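Local coordinates for ribosome-inactivating protein (Lychnis chalcedonica, PDB 2G5X), which belongs to the plant ribosome-inactivating proteins, whose compact fold pairs an N-terminal mixed beta sheet with a largely helical remainder, at residues A[36-39]-A[40-43]. Numbering follows the deposited sequence.
Sequences VTKK and ANND
Lys-38 and Asn-41, the first and last residues of a type I beta turn, illustrate how such a turn can be braced by its side chains as well as by its backbone. The backbone N of Asn-41 donates to O of Lys-38 over 3.0 Å, closing the turn. Both side chains leave the turn side by side in the same direction, so the amide of Asn-41 lies along the aliphatic root of the lysine, its ND2 3.3 Å from CG of Lys-38. Asn-41 has CG anti to its carbonyl carbon (chi1 -82°), which lets ND2 donate to a water 3.0 Å away; that water also accepts from the backbone N of Lys-38, bridging the turn a second time. The lysine chain bends at chi2 (-54°) and then runs extended back along the preceding residues, where NZ meets O of Val-36 at 2.6 Å. Thr-28 OG1 and Gly-25 O also receive bonds from this ammonium group. Lys-39 and Ala-40, at the exposed middle of the turn, point away. The turn lies on the surface, in the loop between helix 10-25, whose last residue is Gly-25, and strand 45-51 of the mixed sheet.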
ATOM      1  N   VAL A  36      -2.212 -14.414  -7.649  1.00  8.62           N
ATOM      2  CA  VAL A  36      -3.307 -14.547  -6.691  1.00  8.09           C
ATOM      3  C   VAL A  36      -2.789 -14.659  -5.259  1.00  8.20           C
ATOM      4  O   VAL A  36      -1.807 -15.353  -5.004  1.00  8.52           O
ATOM      5  CB  VAL A  36      -4.139 -15.809  -7.007  1.00  8.13           C
ATOM      6  CG1 VAL A  36      -5.401 -15.838  -6.156  1.00 10.11           C
ATOM      7  CG2 VAL A  36      -4.470 -15.853  -8.498  1.00  8.54           C
ATOM      8  N   THR A  37      -3.446 -13.982  -4.321  1.00  8.80           N
ATOM      9  CA  THR A  37      -3.014 -14.054  -2.930  1.00  7.75           C
ATOM     10  C   THR A  37      -3.424 -15.398  -2.334  1.00  8.53           C
ATOM     11  O   THR A  37      -4.274 -16.106  -2.887  1.00  8.21           O
ATOM     12  CB  THR A  37      -3.629 -12.931  -2.068  1.00  6.19           C
ATOM     13  OG1 THR A  37      -5.048 -13.113  -1.975  1.00  6.96           O
ATOM     14  CG2 THR A  37      -3.326 -11.565  -2.676  1.00  7.43           C
ATOM     15  N   LYS A  38      -2.808 -15.745  -1.210  1.00  9.53           N
ATOM     16  CA  LYS A  38      -3.096 -17.000  -0.525  1.00 10.06           C
ATOM     17  C   LYS A  38      -3.831 -16.712   0.782  1.00 10.15           C
ATOM     18  O   LYS A  38      -3.361 -15.931   1.613  1.00  9.94           O
ATOM     19  CB  LYS A  38      -1.790 -17.746  -0.228  1.00 12.31           C
ATOM     20  CG  LYS A  38      -0.681 -17.510  -1.246  1.00 14.68           C
ATOM     21  CD  LYS A  38      -1.119 -17.795  -2.680  1.00 17.95           C
ATOM     22  CE  LYS A  38      -0.012 -17.427  -3.663  1.00 18.24           C
ATOM     23  NZ  LYS A  38      -0.410 -17.596  -5.093  1.00 17.74           N
ATOM     24  N   LYS A  39      -4.981 -17.351   0.967  1.00  9.50           N
ATOM     25  CA  LYS A  39      -5.780 -17.141   2.171  1.00  9.62           C
ATOM     26  C   LYS A  39      -5.013 -17.438   3.459  1.00 11.03           C
ATOM     27  O   LYS A  39      -5.193 -16.751   4.469  1.00 11.01           O
ATOM     28  CB  LYS A  39      -7.045 -18.001   2.109  1.00  9.87           C
ATOM     29  CG  LYS A  39      -8.087 -17.663   3.161  1.00 12.52           C
ATOM     30  CD  LYS A  39      -9.398 -18.388   2.877  1.00 14.88           C
ATOM     31  CE  LYS A  39     -10.474 -18.011   3.878  1.00 18.10           C
ATOM     32  NZ  LYS A  39     -11.780 -18.648   3.543  1.00 19.68           N
ATOM     33  N   ALA A  40      -4.155 -18.453   3.420  1.00 10.01           N
ATOM     34  CA  ALA A  40      -3.379 -18.841   4.596  1.00 10.64           C
ATOM     35  C   ALA A  40      -2.189 -17.929   4.899  1.00 12.14           C
ATOM     36  O   ALA A  40      -1.460 -18.168   5.858  1.00 12.29           O
ATOM     37  CB  ALA A  40      -2.899 -20.290   4.449  1.00 12.03           C
ATOM     38  N   ASN A  41      -1.979 -16.896   4.087  1.00 10.70           N
ATOM     39  CA  ASN A  41      -0.864 -15.977   4.324  1.00 11.54           C
ATOM     40  C   ASN A  41      -1.263 -14.790   5.202  1.00 11.56           C
ATOM     41  O   ASN A  41      -0.724 -13.692   5.054  1.00 12.58           O
ATOM     42  CB  ASN A  41      -0.301 -15.447   3.001  1.00 12.49           C
ATOM     43  CG  ASN A  41       0.671 -16.412   2.344  1.00 13.49           C
ATOM     44  OD1 ASN A  41       1.063 -17.421   2.932  1.00 15.50           O
ATOM     45  ND2 ASN A  41       1.077 -16.094   1.118  1.00 14.42           N
ATOM     46  N   ASN A  42      -2.202 -15.008   6.115  1.00 11.88           N
ATOM     47  CA  ASN A  42      -2.648 -13.937   7.000  1.00 11.96           C
ATOM     48  C   ASN A  42      -1.606 -13.619   8.070  1.00 12.05           C
ATOM     49  O   ASN A  42      -1.685 -12.584   8.733  1.00 12.26           O
ATOM     50  CB  ASN A  42      -3.976 -14.315   7.661  1.00 14.20           C
ATOM     51  CG  ASN A  42      -3.891 -15.615   8.426  1.00 16.47           C
ATOM     52  OD1 ASN A  42      -3.625 -16.670   7.851  1.00 17.73           O
ATOM     53  ND2 ASN A  42      -4.115 -15.548   9.733  1.00 17.86           N
ATOM     54  N   ASP A  43      -0.626 -14.508   8.228  1.00 11.05           N
ATOM     55  CA  ASP A  43       0.434 -14.325   9.216  1.00 12.10           C
ATOM     56  C   ASP A  43       1.784 -14.115   8.532  1.00 12.17           C
ATOM     57  O   ASP A  43       2.843 -14.251   9.157  1.00 10.93           O
ATOM     58  CB  ASP A  43       0.502 -15.546  10.134  1.00 15.19           C
ATOM     59  CG  ASP A  43       0.914 -16.803   9.396  1.00 19.75           C
ATOM     60  OD1 ASP A  43       0.505 -16.968   8.223  1.00 17.96           O
ATOM     61  OD2 ASP A  43       1.642 -17.630   9.988  1.00 24.87           O
TER
HETATM   62  O   HOH W   1      -0.455 -14.113  -0.501  1.00 10.58           O